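Local coordinates for capsid protein (Macrobrachium rosenbergii nodavirus, PDB 5YKU) that forms the protrusion domain of the nodavirus capsid protein, which probably pairs to make the dimeric spikes of the virus particle, at residues A[62-67]-A[97-102]; A[70-75]-A[84-89]. One frame throughout, in Å; residues are numbered along the deposited sequence.

Interaction 1: A[62-67]-A[97-102]. With ZN (zinc ion), chain C.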
loop_
_atom_site.group_PDB
_atom_site.type_symbol
_atom_site.label_atom_id
_atom_site.label_comp_id
_atom_site.label_asym_id
_atom_site.label_seq_id
_atom_site.Cartn_x
_atom_site.Cartn_y
_atom_site.Cartn_z
ATOM N N THR A 62 -6.668 -4.013 -1.438
ATOM C CA THR A 62 -6.314 -5.382 -1.159
ATOM C C THR A 62 -5.220 -5.811 -2.145
ATOM O O THR A 62 -5.001 -5.111 -3.163
ATOM C CB THR A 62 -7.557 -6.297 -1.257
ATOM O OG1 THR A 62 -8.097 -6.192 -2.588
ATOM C CG2 THR A 62 -8.569 -6.002 -0.231
ATOM N N CYS A 63 -4.578 -6.930 -1.893
ATOM C CA CYS A 63 -3.500 -7.436 -2.769
ATOM C C CYS A 63 -3.930 -8.693 -3.502
ATOM O O CYS A 63 -4.585 -9.557 -2.893
ATOM C CB CYS A 63 -2.287 -7.732 -1.914
ATOM S SG CYS A 63 -0.841 -8.297 -2.807
ATOM N N ASN A 64 -3.621 -8.744 -4.772
ATOM C CA ASN A 64 -4.044 -9.863 -5.644
ATOM C C ASN A 64 -3.072 -10.978 -5.607
ATOM O O ASN A 64 -3.401 -12.024 -6.171
ATOM C CB ASN A 64 -4.109 -9.357 -7.091
ATOM C CG ASN A 64 -5.129 -8.339 -7.367
ATOM O OD1 ASN A 64 -5.722 -7.741 -6.571
ATOM N ND2 ASN A 64 -5.277 -8.100 -8.656
ATOM N N GLU A 65 -1.926 -10.883 -5.003
ATOM C CA GLU A 65 -0.912 -11.949 -4.978
ATOM C C GLU A 65 -1.449 -13.205 -4.264
ATOM O O GLU A 65 -2.137 -13.074 -3.256
ATOM C CB GLU A 65 0.435 -11.530 -4.393
ATOM C CG GLU A 65 1.098 -10.456 -5.162
ATOM C CD GLU A 65 1.212 -10.702 -6.674
ATOM O OE1 GLU A 65 1.742 -11.800 -6.999
ATOM O OE2 GLU A 65 0.839 -9.801 -7.505
ATOM N N VAL A 66 -1.113 -14.382 -4.728
ATOM C CA VAL A 66 -1.463 -15.564 -4.032
ATOM C C VAL A 66 -0.992 -15.485 -2.577
ATOM O O VAL A 66 0.112 -15.080 -2.321
ATOM C CB VAL A 66 -0.900 -16.781 -4.771
ATOM C CG1 VAL A 66 -1.056 -18.036 -3.984
ATOM C CG2 VAL A 66 -1.608 -16.965 -6.129
ATOM N N ASP A 67 -1.873 -15.823 -1.666
ATOM C CA ASP A 67 -1.599 -15.904 -0.278
ATOM C C ASP A 67 -1.444 -14.564 0.431
ATOM O O ASP A 67 -1.315 -14.577 1.616
ATOM C CB ASP A 67 -0.410 -16.833 0.077
ATOM C CG ASP A 67 -0.799 -18.371 -0.010
ATOM O OD1 ASP A 67 -1.954 -18.627 -0.386
ATOM O OD2 ASP A 67 0.128 -19.082 0.261
ATOM N N THR A 97 0.671 -6.904 -7.264
ATOM C CA THR A 97 -0.458 -6.187 -7.783
ATOM C C THR A 97 -1.487 -6.002 -6.704
ATOM O O THR A 97 -1.835 -6.919 -5.971
ATOM C CB THR A 97 -1.106 -6.941 -8.936
ATOM O OG1 THR A 97 -0.146 -7.096 -10.007
ATOM C CG2 THR A 97 -2.322 -6.230 -9.503
ATOM N N PHE A 98 -2.005 -4.815 -6.585
ATOM C CA PHE A 98 -3.074 -4.385 -5.653
ATOM C C PHE A 98 -4.280 -3.902 -6.364
ATOM O O PHE A 98 -4.169 -3.313 -7.438
ATOM C CB PHE A 98 -2.540 -3.252 -4.730
ATOM C CG PHE A 98 -1.384 -3.722 -3.884
ATOM C CD1 PHE A 98 -0.074 -3.746 -4.411
ATOM C CD2 PHE A 98 -1.554 -4.109 -2.594
ATOM C CE1 PHE A 98 0.976 -4.250 -3.652
ATOM C CE2 PHE A 98 -0.491 -4.598 -1.848
ATOM C CZ PHE A 98 0.773 -4.672 -2.374
ATOM N N THR A 99 -5.410 -4.159 -5.757
ATOM C CA THR A 99 -6.704 -3.655 -6.237
ATOM C C THR A 99 -7.175 -2.549 -5.358
ATOM O O THR A 99 -7.237 -2.711 -4.106
ATOM C CB THR A 99 -7.760 -4.747 -6.286
ATOM O OG1 THR A 99 -7.326 -5.702 -7.298
ATOM C CG2 THR A 99 -9.106 -4.220 -6.758
ATOM N N LEU A 100 -7.428 -1.409 -5.879
ATOM C CA LEU A 100 -7.901 -0.223 -5.264
ATOM C C LEU A 100 -9.338 0.031 -5.584
ATOM O O LEU A 100 -9.753 -0.022 -6.738
ATOM C CB LEU A 100 -7.098 1.013 -5.642
ATOM C CG LEU A 100 -5.577 0.975 -5.311
ATOM C CD1 LEU A 100 -4.813 0.322 -6.477
ATOM C CD2 LEU A 100 -5.038 2.338 -5.018
ATOM N N VAL A 101 -10.174 0.252 -4.592
ATOM C CA VAL A 101 -11.575 0.620 -4.740
ATOM C C VAL A 101 -11.753 1.992 -4.124
ATOM O O VAL A 101 -11.465 2.155 -2.897
ATOM C CB VAL A 101 -12.491 -0.404 -4.128
ATOM C CG1 VAL A 101 -13.970 0.061 -4.253
ATOM C CG2 VAL A 101 -12.296 -1.820 -4.660
ATOM N N THR A 102 -12.081 2.954 -4.933
ATOM C CA THR A 102 -12.187 4.352 -4.490
ATOM C C THR A 102 -13.582 4.836 -4.599
ATOM O O THR A 102 -14.281 4.560 -5.537
ATOM C CB THR A 102 -11.196 5.269 -5.146
ATOM O OG1 THR A 102 -11.365 5.169 -6.573
ATOM C CG2 THR A 102 -9.745 4.884 -4.826
HETATM ZN ZN ZN C . -0.993 -20.794 0.388
HETATM O O HOH W 1 -9.616 -3.990 -3.081
HETATM O O HOH W 2 2.003 -8.735 -9.982
#

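Interaction 2: A[70-75]-A[84-89]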
loop_
_atom_site.group_PDB
_atom_site.type_symbol
_atom_site.label_atom_id
_atom_site.label_comp_id
_atom_site.label_asym_id
_atom_site.label_seq_id
_atom_site.Cartn_x
_atom_site.Cartn_y
_atom_site.Cartn_z
ATOM N N GLY A 70 -5.044 -9.259 3.971
ATOM C CA GLY A 70 -5.284 -8.014 4.628
ATOM C C GLY A 70 -5.964 -7.020 3.763
ATOM O O GLY A 70 -6.248 -7.211 2.579
ATOM N N SER A 71 -6.253 -5.857 4.339
ATOM C CA SER A 71 -6.841 -4.729 3.666
ATOM C C SER A 71 -6.359 -3.471 4.278
ATOM O O SER A 71 -6.035 -3.463 5.469
ATOM C CB SER A 71 -8.369 -4.843 3.753
ATOM O OG SER A 71 -9.159 -3.868 3.142
ATOM N N ILE A 72 -6.248 -2.450 3.471
ATOM C CA ILE A 72 -5.859 -1.112 3.882
ATOM C C ILE A 72 -6.993 -0.111 3.604
ATOM O O ILE A 72 -7.608 -0.166 2.535
ATOM C CB ILE A 72 -4.554 -0.644 3.230
ATOM C CG1 ILE A 72 -3.408 -1.464 3.720
ATOM C CG2 ILE A 72 -4.299 0.830 3.460
ATOM C CD1 ILE A 72 -2.079 -1.266 3.063
ATOM N N SER A 73 -7.260 0.766 4.582
ATOM C CA SER A 73 -8.306 1.743 4.462
ATOM C C SER A 73 -7.790 3.122 4.617
ATOM O O SER A 73 -7.086 3.438 5.628
ATOM C CB SER A 73 -9.368 1.534 5.504
ATOM O OG SER A 73 -10.143 0.375 5.250
ATOM N N TYR A 74 -8.172 4.068 3.732
ATOM C CA TYR A 74 -7.931 5.485 3.842
ATOM C C TYR A 74 -9.232 6.234 3.854
ATOM O O TYR A 74 -10.132 5.947 3.054
ATOM C CB TYR A 74 -7.113 6.007 2.696
ATOM C CG TYR A 74 -5.751 5.364 2.528
ATOM C CD1 TYR A 74 -4.610 5.882 3.162
ATOM C CD2 TYR A 74 -5.608 4.294 1.686
ATOM C CE1 TYR A 74 -3.376 5.289 2.987
ATOM C CE2 TYR A 74 -4.358 3.717 1.478
ATOM C CZ TYR A 74 -3.254 4.216 2.120
ATOM O OH TYR A 74 -2.014 3.623 1.941
ATOM N N PHE A 75 -9.325 7.280 4.656
ATOM C CA PHE A 75 -10.453 8.254 4.605
ATOM C C PHE A 75 -9.981 9.495 5.209
ATOM O O PHE A 75 -9.346 9.472 6.273
ATOM C CB PHE A 75 -11.682 7.720 5.342
ATOM C CG PHE A 75 -12.940 8.463 5.012
ATOM C CD1 PHE A 75 -13.450 8.375 3.730
ATOM C CD2 PHE A 75 -13.579 9.254 5.869
ATOM C CE1 PHE A 75 -14.658 8.960 3.374
ATOM C CE2 PHE A 75 -14.777 9.920 5.506
ATOM C CZ PHE A 75 -15.343 9.718 4.303
ATOM N N GLY A 84 -5.242 -0.606 8.741
ATOM C CA GLY A 84 -5.055 -1.918 8.147
ATOM C C GLY A 84 -3.614 -2.159 7.732
ATOM O O GLY A 84 -2.672 -1.333 7.959
ATOM N N TYR A 85 -3.376 -3.327 7.108
ATOM C CA TYR A 85 -2.069 -3.638 6.556
ATOM C C TYR A 85 -2.304 -4.846 5.671
ATOM O O TYR A 85 -3.323 -5.516 5.752
ATOM C CB TYR A 85 -1.032 -3.970 7.620
ATOM C CG TYR A 85 -1.335 -5.240 8.378
ATOM C CD1 TYR A 85 -2.081 -5.207 9.572
ATOM C CD2 TYR A 85 -0.868 -6.430 7.994
ATOM C CE1 TYR A 85 -2.382 -6.336 10.277
ATOM C CE2 TYR A 85 -1.177 -7.618 8.690
ATOM C CZ TYR A 85 -1.956 -7.533 9.789
ATOM O OH TYR A 85 -2.201 -8.706 10.477
ATOM N N ILE A 86 -1.332 -5.085 4.782
ATOM C CA ILE A 86 -1.365 -6.342 3.960
ATOM C C ILE A 86 -0.052 -7.071 4.146
ATOM O O ILE A 86 1.022 -6.431 4.045
ATOM C CB ILE A 86 -1.626 -6.008 2.506
ATOM C CG1 ILE A 86 -3.019 -5.338 2.338
ATOM C CG2 ILE A 86 -1.517 -7.229 1.631
ATOM C CD1 ILE A 86 -3.238 -4.632 1.038
ATOM N N SER A 87 -0.068 -8.371 4.349
ATOM C CA SER A 87 1.064 -9.234 4.248
ATOM C C SER A 87 1.071 -9.852 2.908
ATOM O O SER A 87 0.049 -10.355 2.459
ATOM C CB SER A 87 0.967 -10.278 5.313
ATOM O OG SER A 87 -0.131 -11.080 5.091
ATOM N N PHE A 88 2.208 -9.794 2.231
ATOM C CA PHE A 88 2.309 -10.329 0.893
ATOM C C PHE A 88 3.729 -10.720 0.577
ATOM O O PHE A 88 4.687 -10.247 1.175
ATOM C CB PHE A 88 1.782 -9.337 -0.162
ATOM C CG PHE A 88 2.675 -8.162 -0.378
ATOM C CD1 PHE A 88 2.650 -7.079 0.467
ATOM C CD2 PHE A 88 3.552 -8.165 -1.418
ATOM C CE1 PHE A 88 3.548 -5.993 0.264
ATOM C CE2 PHE A 88 4.445 -7.090 -1.595
ATOM C CZ PHE A 88 4.439 -6.019 -0.746
ATOM N N GLN A 89 3.876 -11.521 -0.463
ATOM C CA GLN A 89 5.150 -11.933 -0.997
ATOM C C GLN A 89 5.243 -11.359 -2.400
ATOM O O GLN A 89 4.292 -11.458 -3.183
ATOM C CB GLN A 89 5.245 -13.452 -1.041
ATOM C CG GLN A 89 6.567 -14.038 -1.505
ATOM C CD GLN A 89 6.524 -15.537 -1.285
ATOM O OE1 GLN A 89 5.912 -16.022 -0.349
ATOM N NE2 GLN A 89 6.909 -16.211 -2.282
#

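Interaction 1: A[62-67]-A[97-102]
Strand 57-63 ends against strand 96-104 in antiparallel register: Thr-62 and Thr-99 form a hydrogen-bonded pair, Cys-63 and Phe-98 the non-hydrogen-bonded pair beside it, and the chain then leaves the sheet as a loop. This pairing lies within the antiparallel sheet of the protrusion domain, one strand in from the outermost strand 26-33. Both backbone bonds of the first pair are made, Thr-62 N to Thr-99 O at 3.0 Å and Thr-99 N to Thr-62 O at 2.8 Å. Beyond the strand end, Asn-64 N still reaches Thr-97 O. On the face that carries Cys-63 and Phe-98, SG is anti to the backbone N (chi1 -178°) and sits over one ring face, 4.2 Å from the Phe-98 centroid and displaced toward the rim, while Cys-63 CB meets CE2. The same sulfur accepts a nearly straight N-H...S hydrogen bond from Glu-65 N (3.6 Å), tying the turn back to the strand. Edge-to-face contacts with Trp-19 and Phe-88 continue the aromatic packing around Phe-98. On the face of Thr-62 and Thr-99 these two side chains run side by side, and a water joins Thr-62 OG1 to Thr-99 O. Thr-99 OG1 donates to Asn-64 OD1 at 2.7 Å, lying in the amide plane on a lone pair, and Asn-64 ND2 packs on the methyl of Thr-97. Glu-65 is bent at chi2 (-51°), bringing its carboxylate back to the neighbouring strand. A second water bridges Glu-65 OE2 and Thr-97 OG1, and that hydroxyl is also bonded to Asp-32 of strand 26-33. Farther along, Asp-67 holds a zinc ion unevenly, through OD2 at 2.0 Å and OD1 at 2.5 Å. Glu-65 OE2 takes the N-H of Thr-97 at 2.9 Å, on its anti side and 22° out of the carboxylate plane.

Interaction 2: A[70-75]-A[84-89]
Segments 70-75 and 84-89 lie on the two arms, strands 69-75 and 81-89, of a beta hairpin, antiparallel but strongly twisted, with 146° between their directions and 4.3 Å between their axes at closest approach. Ile-72 faces Gly-84 as a non-hydrogen-bonded pair; toward Gly-70 and Ile-86 the pairing is loose. Each glycine brings its CA against a carbonyl oxygen of the other strand, Gly-84 CA lying 3.2 Å from Ser-71 O and Gly-70 CA 3.4 Å from Tyr-85 O, both as CA-H...O contacts. Gly-70 and Gly-84 both have positive phi (128° and 84°) and turn their CA hydrogens to the facing carbonyls. Ile-72 and Ile-86 carry the side-chain packing. They cross at about a right angle and meet through their CD1 methyls at 4.1 Å. Both place CG1 beside the backbone N, which lays Ile-72 CG1 along Tyr-85 CA and Ile-86 CG1 against the carbonyl group of Gly-70. This pair is part of the buried face of the sheet: Ile-72 also touches Pro-46 and Ile-86 touches Ile-44, both on strand 41-47, while on the other flank Ile-86 reaches Cys-63 of strand 57-63 and Phe-98 of strand 96-104.

Overall arrangement
From the N terminus, the chain first runs through strands 10-18, 26-33 and 41-47, then reaches strand 57-63, where interaction 1 begins. The loop after it leads into strand 69-75, which turns back as strand 81-89, and interaction 2 closes this short hairpin. The chain then enters strand 96-104, whose pairing with 62-67 completes interaction 1, so the hairpin contact falls wholly within the longer excursion. Strands 57-63 and 69-75 are sheet neighbours, which puts both contacts in one continuous antiparallel sheet. They also touch directly: Thr-62 CA packs on Ile-86 CD1 at 3.9 Å, and Cys-63 SG on Phe-88 CB.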